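Local structure of ferrous IRON transport protein B homolog (Methanocaldococcus jannaschii, 2WJI) at residues Y4-I9 with E50-V55; P82-N87 with G108-L113; A114-D119 with V142-A147. The protein is a probable GTP-driven transporter of ferrous iron, represented here by its N-terminal G domain, which binds guanine nucleotides. All coordinates share one frame; numbering follows the deposited sequence.

From the N terminus, strand 3-9 runs into the P-loop and helix 16-24, and the chain returns through strand 42-47 to strand 50-56, where contact 1 closes the first loop. Contact 2 closes the next, joining strands 84-90 and 111-116 across helix 94-106. Contact 3 closes the last loop, pairing the end of strand 111-116 with strand 141-143 after two helices, and ends at the guanine of the bound nucleotide. The three follow in series, with no nesting or crossing, and line up across one sheet. Contacts 1 and 2 meet where strand 3-9 borders strand 84-90, as in the bond from V86 N to A7 O; contacts 2 and 3 share strand 111-116.

Contact 1. Residues Y4-I9 with E50-V55; sequences YEIALI and EKFKVV
Y4 and F52 lie side by side with their rings nearly parallel, 26° between planes, but slid so far apart that the centroids are 5.3 Å from each other and the faces barely overlap. The nearest atoms are Y4 CD2 and F52 CE1, 3.6 Å apart, in an oblique approach. The F52 ring in turn receives I6 CD1 at its edge. Farther out along the tyrosine, the carboxylate of E50 stands at the ring edge, its plane turned 74° from that of the ring, and E50 OE2 is 3.2 Å from Y4 OH. The firmer partner of this carboxylate is K164, which makes a salt bridge with OE1 and also reaches the tyrosine hydroxyl weakly. Beyond I6 the same face continues with L8, whose CG packs on V54 CG1 at 3.7 Å. On the reverse face V55 CG1 sits between its own backbone N and carbonyl carbon (chi1 61°), which turns this methyl over the neighbouring strand, 3.6 Å from A7 CB. Between the two layers of side chains runs a parallel ladder pairing Y4 with F52 through A7 with V55: I6, for example, donates from N to K53 O at 2.8 Å and accepts at O from V55 N at 2.9 Å. This is the pairing of strands 3-9 and 50-56 in the P-loop GTPase fold; the first strand leads into the nucleotide-binding P-loop, the second into the predicted GTP-binding residues D56 to G59. Helix 152-162 lies over the face of I6 and F52, touching both through I159. Y76 of helix 68-80 covers A7 and V55 on the reverse, while D83 OD2 accepts a bond from E5 N.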
loop_
_atom_site.group_PDB
_atom_site.type_symbol
_atom_site.label_atom_id
_atom_site.label_comp_id
_atom_site.label_asym_id
_atom_site.label_seq_id
_atom_site.Cartn_x
_atom_site.Cartn_y
_atom_site.Cartn_z
ATOM N N TYR A 4 -5.782 14.077 4.916
ATOM C CA TYR A 4 -5.863 12.746 5.508
ATOM C C TYR A 4 -4.461 12.152 5.619
ATOM O O TYR A 4 -3.577 12.488 4.825
ATOM C CB TYR A 4 -6.693 11.817 4.620
ATOM C CG TYR A 4 -8.126 12.234 4.431
ATOM C CD1 TYR A 4 -9.092 11.887 5.360
ATOM C CD2 TYR A 4 -8.519 12.951 3.301
ATOM C CE1 TYR A 4 -10.416 12.262 5.190
ATOM C CE2 TYR A 4 -9.843 13.335 3.126
ATOM C CZ TYR A 4 -10.785 12.984 4.075
ATOM O OH TYR A 4 -12.102 13.348 3.911
ATOM N N GLU A 5 -4.265 11.244 6.572
ATOM C CA GLU A 5 -2.973 10.566 6.718
ATOM C C GLU A 5 -3.008 9.121 6.229
ATOM O O GLU A 5 -3.840 8.327 6.677
ATOM C CB GLU A 5 -2.476 10.636 8.165
ATOM C CG GLU A 5 -2.310 12.060 8.666
ATOM C CD GLU A 5 -1.036 12.244 9.467
ATOM O OE1 GLU A 5 -0.976 13.187 10.286
ATOM O OE2 GLU A 5 -0.093 11.444 9.271
ATOM N N ILE A 6 -2.088 8.797 5.319
ATOM C CA ILE A 6 -2.035 7.501 4.649
ATOM C C ILE A 6 -0.666 6.859 4.842
ATOM O O ILE A 6 0.357 7.534 4.706
ATOM C CB ILE A 6 -2.306 7.686 3.120
ATOM C CG1 ILE A 6 -3.500 8.618 2.899
ATOM C CG2 ILE A 6 -2.514 6.356 2.431
ATOM C CD1 ILE A 6 -4.840 7.953 3.105
ATOM N N ALA A 7 -0.638 5.564 5.167
ATOM C CA ALA A 7 0.615 4.821 5.276
ATOM C C ALA A 7 0.667 3.703 4.248
ATOM O O ALA A 7 -0.326 3.004 4.051
ATOM C CB ALA A 7 0.772 4.233 6.682
ATOM N N LEU A 8 1.824 3.544 3.604
ATOM C CA LEU A 8 2.088 2.420 2.713
ATOM C C LEU A 8 2.825 1.345 3.509
ATOM O O LEU A 8 3.797 1.637 4.216
ATOM C CB LEU A 8 2.956 2.859 1.533
ATOM C CG LEU A 8 2.503 4.125 0.793
ATOM C CD1 LEU A 8 3.446 4.462 -0.362
ATOM C CD2 LEU A 8 1.067 3.984 0.299
ATOM N N ILE A 9 2.369 0.106 3.406
ATOM C CA ILE A 9 3.037 -0.973 4.126
ATOM C C ILE A 9 2.958 -2.230 3.298
ATOM O O ILE A 9 1.996 -2.424 2.548
ATOM C CB ILE A 9 2.422 -1.208 5.526
ATOM C CG1 ILE A 9 3.379 -2.035 6.405
ATOM C CG2 ILE A 9 1.060 -1.882 5.415
ATOM C CD1 ILE A 9 2.907 -2.192 7.837
ATOM N N GLU A 50 -8.927 17.370 -2.054
ATOM C CA GLU A 50 -8.446 16.986 -0.724
ATOM C C GLU A 50 -6.979 16.607 -0.739
ATOM O O GLU A 50 -6.442 16.212 -1.772
ATOM C CB GLU A 50 -9.300 15.863 -0.124
ATOM C CG GLU A 50 -10.735 16.285 0.204
ATOM C CD GLU A 50 -11.624 15.112 0.597
ATOM O OE1 GLU A 50 -11.417 14.005 0.068
ATOM O OE2 GLU A 50 -12.541 15.297 1.429
ATOM N N LYS A 51 -6.330 16.719 0.416
ATOM C CA LYS A 51 -4.907 16.461 0.492
ATOM C C LYS A 51 -4.634 15.151 1.226
ATOM O O LYS A 51 -5.257 14.859 2.241
ATOM C CB LYS A 51 -4.178 17.627 1.160
ATOM C CG LYS A 51 -2.688 17.391 1.328
ATOM C CD LYS A 51 -2.064 18.386 2.296
ATOM C CE LYS A 51 -1.806 19.730 1.626
ATOM N NZ LYS A 51 -0.807 20.543 2.385
ATOM N N PHE A 52 -3.712 14.361 0.685
ATOM C CA PHE A 52 -3.379 13.057 1.240
ATOM C C PHE A 52 -1.888 12.991 1.546
ATOM O O PHE A 52 -1.058 12.977 0.638
ATOM C CB PHE A 52 -3.809 11.947 0.270
ATOM C CG PHE A 52 -5.289 11.939 -0.015
ATOM C CD1 PHE A 52 -6.129 11.046 0.634
ATOM C CD2 PHE A 52 -5.847 12.859 -0.895
ATOM C CE1 PHE A 52 -7.499 11.047 0.383
ATOM C CE2 PHE A 52 -7.219 12.871 -1.147
ATOM C CZ PHE A 52 -8.043 11.962 -0.506
ATOM N N LYS A 53 -1.557 12.990 2.835
ATOM C CA LYS A 53 -0.179 12.895 3.282
ATOM C C LYS A 53 0.221 11.422 3.350
ATOM O O LYS A 53 -0.463 10.606 3.971
ATOM C CB LYS A 53 -0.007 13.574 4.649
ATOM C CG LYS A 53 -0.384 15.056 4.646
ATOM C CD LYS A 53 -0.546 15.601 6.065
ATOM C CE LYS A 53 -1.041 17.045 6.058
ATOM N NZ LYS A 53 -1.182 17.591 7.436
ATOM N N VAL A 54 1.331 11.088 2.705
ATOM C CA VAL A 54 1.734 9.697 2.555
ATOM C C VAL A 54 3.041 9.418 3.288
ATOM O O VAL A 54 4.009 10.178 3.175
ATOM C CB VAL A 54 1.895 9.318 1.074
ATOM C CG1 VAL A 54 2.201 7.827 0.926
ATOM C CG2 VAL A 54 0.645 9.695 0.277
ATOM N N VAL A 55 3.057 8.325 4.045
ATOM C CA VAL A 55 4.280 7.848 4.674
ATOM C C VAL A 55 4.567 6.419 4.222
ATOM O O VAL A 55 3.670 5.569 4.209
ATOM C CB VAL A 55 4.203 7.912 6.215
ATOM C CG1 VAL A 55 3.085 7.030 6.724
ATOM C CG2 VAL A 55 5.527 7.498 6.831
#

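Contact 2. Residues P82-N87 with G108-L113; sequences PDLVVN and GANLLL
L84 and L112 meet at a slant, L84 laying its CD1 methyl 3.7 Å from L112 CB while its CD2 faces L112 CD2. The same CD1 also rests on the carbonyl of N110, so the L84 side chain spans the start of the opposing strand. On the reverse face L111 leans back across the ladder: its CD1 lies 3.7 Å from V85 CG1 and equally close to N87 CB, touching both residues, and is closest to V85 O at 3.3 Å. L113 runs alongside N87, pointing the same way. Where the strands begin, N110 extends its amide ahead of the ladder, with CG anti to the backbone N (chi1 -170°), and ND2 donates to D83 O at 2.9 Å, the acceptor lying in the amide plane. That amide nitrogen also bonds A162 O. A water adds a further link, accepting from N110 N and donating to P82 O. The backbone bond from V85 N to N110 O, 2.8 Å and almost straight at 177°, opens the parallel ladder that continues through L112 to N87. Together the strands form a beta-alpha-beta unit with helix 94-106, whose L104 packs on N87 and L111. Helix 152-162 covers L84 and L112 on the other face, and strand 3-9 flanks 84-90, with I6 against L84 and V86.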
loop_
_atom_site.group_PDB
_atom_site.type_symbol
_atom_site.label_atom_id
_atom_site.label_comp_id
_atom_site.label_asym_id
_atom_site.label_seq_id
_atom_site.Cartn_x
_atom_site.Cartn_y
_atom_site.Cartn_z
ATOM N N PRO A 82 -3.127 5.990 11.305
ATOM C CA PRO A 82 -3.381 6.488 9.944
ATOM C C PRO A 82 -4.861 6.376 9.590
ATOM O O PRO A 82 -5.518 5.428 10.032
ATOM C CB PRO A 82 -2.594 5.521 9.062
ATOM C CG PRO A 82 -1.602 4.892 9.932
ATOM C CD PRO A 82 -2.081 4.962 11.347
ATOM N N ASP A 83 -5.375 7.333 8.818
ATOM C CA ASP A 83 -6.743 7.266 8.309
ATOM C C ASP A 83 -6.924 6.069 7.374
ATOM O O ASP A 83 -8.006 5.489 7.286
ATOM C CB ASP A 83 -7.106 8.557 7.570
ATOM C CG ASP A 83 -7.149 9.765 8.496
ATOM O OD1 ASP A 83 -7.889 9.725 9.502
ATOM O OD2 ASP A 83 -6.441 10.755 8.213
ATOM N N LEU A 84 -5.860 5.698 6.673
ATOM C CA LEU A 84 -5.916 4.539 5.786
ATOM C C LEU A 84 -4.558 3.862 5.747
ATOM O O LEU A 84 -3.526 4.530 5.661
ATOM C CB LEU A 84 -6.337 4.959 4.360
ATOM C CG LEU A 84 -6.373 3.864 3.281
ATOM C CD1 LEU A 84 -7.354 2.765 3.658
ATOM C CD2 LEU A 84 -6.715 4.424 1.887
ATOM N N VAL A 85 -4.558 2.536 5.824
ATOM C CA VAL A 85 -3.341 1.775 5.589
ATOM C C VAL A 85 -3.463 1.151 4.208
ATOM O O VAL A 85 -4.394 0.382 3.948
ATOM C CB VAL A 85 -3.118 0.692 6.666
ATOM C CG1 VAL A 85 -1.957 -0.229 6.280
ATOM C CG2 VAL A 85 -2.858 1.335 8.028
ATOM N N VAL A 86 -2.549 1.516 3.312
ATOM C CA VAL A 86 -2.539 0.952 1.975
ATOM C C VAL A 86 -1.564 -0.226 1.969
ATOM O O VAL A 86 -0.342 -0.045 1.970
ATOM C CB VAL A 86 -2.146 1.997 0.897
ATOM C CG1 VAL A 86 -2.091 1.354 -0.467
ATOM C CG2 VAL A 86 -3.135 3.156 0.872
ATOM N N ASN A 87 -2.110 -1.435 1.993
ATOM C CA ASN A 87 -1.286 -2.634 2.049
ATOM C C ASN A 87 -0.917 -3.036 0.625
ATOM O O ASN A 87 -1.768 -3.492 -0.159
ATOM C CB ASN A 87 -2.026 -3.751 2.795
ATOM C CG ASN A 87 -1.220 -5.041 2.900
ATOM O OD1 ASN A 87 0.018 -5.052 2.832
ATOM N ND2 ASN A 87 -1.935 -6.147 3.079
ATOM N N GLY A 108 -7.284 -3.955 13.535
ATOM C CA GLY A 108 -8.359 -3.006 13.302
ATOM C C GLY A 108 -8.019 -1.865 12.362
ATOM O O GLY A 108 -8.705 -0.852 12.340
ATOM N N ALA A 109 -6.959 -2.021 11.579
ATOM C CA ALA A 109 -6.556 -0.965 10.664
ATOM C C ALA A 109 -7.597 -0.785 9.565
ATOM O O ALA A 109 -8.147 -1.765 9.065
ATOM C CB ALA A 109 -5.193 -1.277 10.064
ATOM N N ASN A 110 -7.892 0.469 9.226
ATOM C CA ASN A 110 -8.689 0.783 8.043
ATOM C C ASN A 110 -7.850 0.488 6.810
ATOM O O ASN A 110 -6.888 1.196 6.520
ATOM C CB ASN A 110 -9.104 2.254 8.040
ATOM C CG ASN A 110 -10.132 2.564 6.965
ATOM O OD1 ASN A 110 -10.854 1.676 6.511
ATOM N ND2 ASN A 110 -10.211 3.827 6.563
ATOM N N LEU A 111 -8.219 -0.550 6.075
ATOM C CA LEU A 111 -7.286 -1.148 5.134
ATOM C C LEU A 111 -7.752 -1.076 3.687
ATOM O O LEU A 111 -8.948 -1.112 3.405
ATOM C CB LEU A 111 -7.036 -2.601 5.529
ATOM C CG LEU A 111 -5.873 -3.339 4.878
ATOM C CD1 LEU A 111 -4.543 -2.683 5.232
ATOM C CD2 LEU A 111 -5.892 -4.790 5.325
ATOM N N LEU A 112 -6.780 -0.977 2.784
ATOM C CA LEU A 112 -7.014 -0.983 1.345
ATOM C C LEU A 112 -5.848 -1.709 0.691
ATOM O O LEU A 112 -4.683 -1.441 0.998
ATOM C CB LEU A 112 -7.092 0.437 0.799
ATOM C CG LEU A 112 -7.107 0.536 -0.727
ATOM C CD1 LEU A 112 -8.277 -0.246 -1.282
ATOM C CD2 LEU A 112 -7.181 1.994 -1.184
ATOM N N LEU A 113 -6.165 -2.622 -0.216
ATOM C CA LEU A 113 -5.155 -3.485 -0.808
ATOM C C LEU A 113 -4.760 -2.995 -2.200
ATOM O O LEU A 113 -5.600 -2.891 -3.091
ATOM C CB LEU A 113 -5.690 -4.913 -0.882
ATOM C CG LEU A 113 -4.749 -6.017 -0.409
ATOM C CD1 LEU A 113 -4.158 -5.627 0.925
ATOM C CD2 LEU A 113 -5.494 -7.339 -0.298
HETATM O O HOH W 1 -6.464 2.380 10.329
#

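Contact 3. Residues A114-D119 with V142-A147; sequences ALNKMD and VPLSAA. With GNP (phosphoaminophosphonic acid-guanylate ester), chain C.
The amide of N116 points its OD1 at A146 N, which donates in the carbonyl plane at 3.0 Å, while ND2 bonds V14 O of the P-loop and lies 3.2 Å from N7 of the GNP guanine. The purine itself is sandwiched: K117 stretches its extended chain along one face, CG 3.6 Å from C6, and A147 CB sits on the opposite face, 3.6 Å from C5. At the far edge D119 presents its carboxylate, OD2 accepting from N1 at 2.9 Å and 177°, and OD1 from N2 by a longer, more bent bond. Placing CG between backbone N and carbonyl carbon (chi1 62°) swings D119 toward the base and S145. O6 is approached by A146 N and weakly bonded by A147 N. K117 NZ reaches the ribose ring oxygen O4' and bonds N13 O as well, joining sugar to P-loop.

Away from the base, L115 N donates to V142 O and L115 O accepts from L144 N in a short parallel ladder. M118 N then donates to L144 O at 3.2 Å, and D119 N makes a weak bond to S145 OG, tying the helix start that follows K117 to the 142-147 loop. N116 to D119 form the NKxD (G4) motif and S145-A146-A147 the G5 motif (SAK in many GTPases) of guanine recognition; in this domain nucleotide release rearranges G5.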
loop_
_atom_site.group_PDB
_atom_site.type_symbol
_atom_site.label_atom_id
_atom_site.label_comp_id
_atom_site.label_asym_id
_atom_site.label_seq_id
_atom_site.Cartn_x
_atom_site.Cartn_y
_atom_site.Cartn_z
ATOM N N ALA A 114 -3.483 -2.676 -2.370
ATOM C CA ALA A 114 -2.936 -2.337 -3.672
ATOM C C ALA A 114 -2.159 -3.540 -4.199
ATOM O O ALA A 114 -1.112 -3.906 -3.661
ATOM C CB ALA A 114 -2.046 -1.105 -3.577
ATOM N N LEU A 115 -2.691 -4.139 -5.259
ATOM C CA LEU A 115 -2.186 -5.384 -5.816
ATOM C C LEU A 115 -1.278 -5.061 -6.994
ATOM O O LEU A 115 -1.742 -4.839 -8.122
ATOM C CB LEU A 115 -3.370 -6.248 -6.249
ATOM C CG LEU A 115 -3.137 -7.654 -6.792
ATOM C CD1 LEU A 115 -2.574 -8.574 -5.722
ATOM C CD2 LEU A 115 -4.449 -8.193 -7.326
ATOM N N ASN A 116 0.015 -5.004 -6.704
ATOM C CA ASN A 116 1.021 -4.532 -7.635
ATOM C C ASN A 116 1.629 -5.638 -8.500
ATOM O O ASN A 116 1.417 -6.828 -8.260
ATOM C CB ASN A 116 2.121 -3.799 -6.865
ATOM C CG ASN A 116 2.919 -2.858 -7.746
ATOM O OD1 ASN A 116 2.404 -2.333 -8.728
ATOM N ND2 ASN A 116 4.179 -2.628 -7.388
ATOM N N LYS A 117 2.379 -5.222 -9.516
ATOM C CA LYS A 117 3.071 -6.128 -10.421
ATOM C C LYS A 117 2.103 -6.989 -11.229
ATOM O O LYS A 117 2.392 -8.148 -11.526
ATOM C CB LYS A 117 4.083 -6.994 -9.655
ATOM C CG LYS A 117 5.069 -6.173 -8.825
ATOM C CD LYS A 117 6.231 -7.033 -8.312
ATOM C CE LYS A 117 7.253 -6.168 -7.588
ATOM N NZ LYS A 117 8.504 -6.912 -7.258
ATOM N N MET A 118 0.959 -6.416 -11.597
ATOM C CA MET A 118 -0.030 -7.159 -12.373
ATOM C C MET A 118 0.532 -7.514 -13.736
ATOM O O MET A 118 0.156 -8.526 -14.330
ATOM C CB MET A 118 -1.332 -6.364 -12.531
ATOM C CG MET A 118 -2.151 -6.229 -11.252
ATOM S SD MET A 118 -2.939 -7.767 -10.720
ATOM C CE MET A 118 -4.196 -7.953 -11.988
ATOM N N ASP A 119 1.437 -6.683 -14.240
ATOM C CA ASP A 119 2.073 -6.958 -15.523
ATOM C C ASP A 119 2.962 -8.214 -15.435
ATOM O O ASP A 119 3.031 -9.009 -16.376
ATOM C CB ASP A 119 2.899 -5.758 -15.988
ATOM C CG ASP A 119 4.042 -5.432 -15.033
ATOM O OD1 ASP A 119 5.208 -5.386 -15.483
ATOM O OD2 ASP A 119 3.782 -5.228 -13.831
ATOM N N VAL A 142 -7.134 -2.875 -5.315
ATOM C CA VAL A 142 -6.809 -2.094 -6.503
ATOM C C VAL A 142 -5.684 -2.741 -7.296
ATOM O O VAL A 142 -4.543 -2.763 -6.848
ATOM C CB VAL A 142 -6.375 -0.663 -6.130
ATOM C CG1 VAL A 142 -6.153 0.167 -7.386
ATOM C CG2 VAL A 142 -7.405 -0.012 -5.228
ATOM N N PRO A 143 -6.001 -3.268 -8.488
ATOM C CA PRO A 143 -4.964 -3.883 -9.325
ATOM C C PRO A 143 -4.109 -2.824 -10.013
ATOM O O PRO A 143 -4.644 -1.902 -10.610
ATOM C CB PRO A 143 -5.769 -4.659 -10.377
ATOM C CG PRO A 143 -7.189 -4.679 -9.882
ATOM C CD PRO A 143 -7.352 -3.463 -9.035
ATOM N N LEU A 144 -2.791 -2.945 -9.946
ATOM C CA LEU A 144 -1.963 -1.990 -10.668
ATOM C C LEU A 144 -0.612 -2.536 -11.098
ATOM O O LEU A 144 -0.202 -3.619 -10.685
ATOM C CB LEU A 144 -1.791 -0.701 -9.863
ATOM C CG LEU A 144 -1.051 -0.722 -8.528
ATOM C CD1 LEU A 144 -0.650 0.684 -8.143
ATOM C CD2 LEU A 144 -1.899 -1.358 -7.436
ATOM N N SER A 145 0.064 -1.776 -11.952
ATOM C CA SER A 145 1.445 -2.063 -12.309
ATOM C C SER A 145 2.209 -0.754 -12.199
ATOM O O SER A 145 2.284 0.014 -13.164
ATOM C CB SER A 145 1.543 -2.625 -13.728
ATOM O OG SER A 145 0.729 -3.776 -13.871
ATOM N N ALA A 146 2.772 -0.509 -11.023
ATOM C CA ALA A 146 3.314 0.801 -10.683
ATOM C C ALA A 146 4.536 1.219 -11.493
ATOM O O ALA A 146 4.735 2.413 -11.753
ATOM C CB ALA A 146 3.619 0.872 -9.198
ATOM N N ALA A 147 5.354 0.247 -11.885
ATOM C CA ALA A 147 6.528 0.542 -12.698
ATOM C C ALA A 147 6.127 0.971 -14.114
ATOM O O ALA A 147 6.894 1.646 -14.804
ATOM C CB ALA A 147 7.463 -0.657 -12.744
HETATM P PG GNP C . 11.931 -2.205 -0.125
HETATM O O1G GNP C . 11.785 -0.793 0.343
HETATM O O2G GNP C . 11.210 -3.212 0.752
HETATM O O3G GNP C . 13.431 -2.374 -0.157
HETATM N N3B GNP C . 11.388 -2.364 -1.627
HETATM P PB GNP C . 10.113 -1.656 -2.288
HETATM O O1B GNP C . 8.879 -2.260 -1.747
HETATM O O2B GNP C . 10.243 -0.210 -2.105
HETATM O O3A GNP C . 10.130 -1.943 -3.799
HETATM P PA GNP C . 10.555 -0.982 -4.936
HETATM O O1A GNP C . 9.424 -0.072 -5.253
HETATM O O2A GNP C . 11.861 -0.341 -4.661
HETATM O "O5'" GNP C . 10.739 -1.910 -6.184
HETATM C "C5'" GNP C . 11.198 -3.244 -6.008
HETATM C "C4'" GNP C . 11.415 -3.894 -7.362
HETATM O "O4'" GNP C . 10.146 -4.286 -7.952
HETATM C "C3'" GNP C . 12.106 -3.005 -8.391
HETATM O "O3'" GNP C . 12.920 -3.810 -9.236
HETATM C "C2'" GNP C . 10.936 -2.452 -9.178
HETATM O "O2'" GNP C . 11.300 -2.115 -10.499
HETATM C "C1'" GNP C . 10.020 -3.666 -9.207
HETATM N N9 GNP C . 8.640 -3.281 -9.448
HETATM C C8 GNP C . 7.936 -2.292 -8.800
HETATM N N7 GNP C . 6.716 -2.165 -9.247
HETATM C C5 GNP C . 6.611 -3.118 -10.260
HETATM C C6 GNP C . 5.525 -3.448 -11.107
HETATM O O6 GNP C . 4.392 -2.940 -11.138
HETATM N N1 GNP C . 5.843 -4.476 -11.999
HETATM C C2 GNP C . 7.065 -5.109 -12.063
HETATM N N2 GNP C . 7.187 -6.079 -12.989
HETATM N N3 GNP C . 8.089 -4.810 -11.270
HETATM C C4 GNP C . 7.794 -3.810 -10.399
#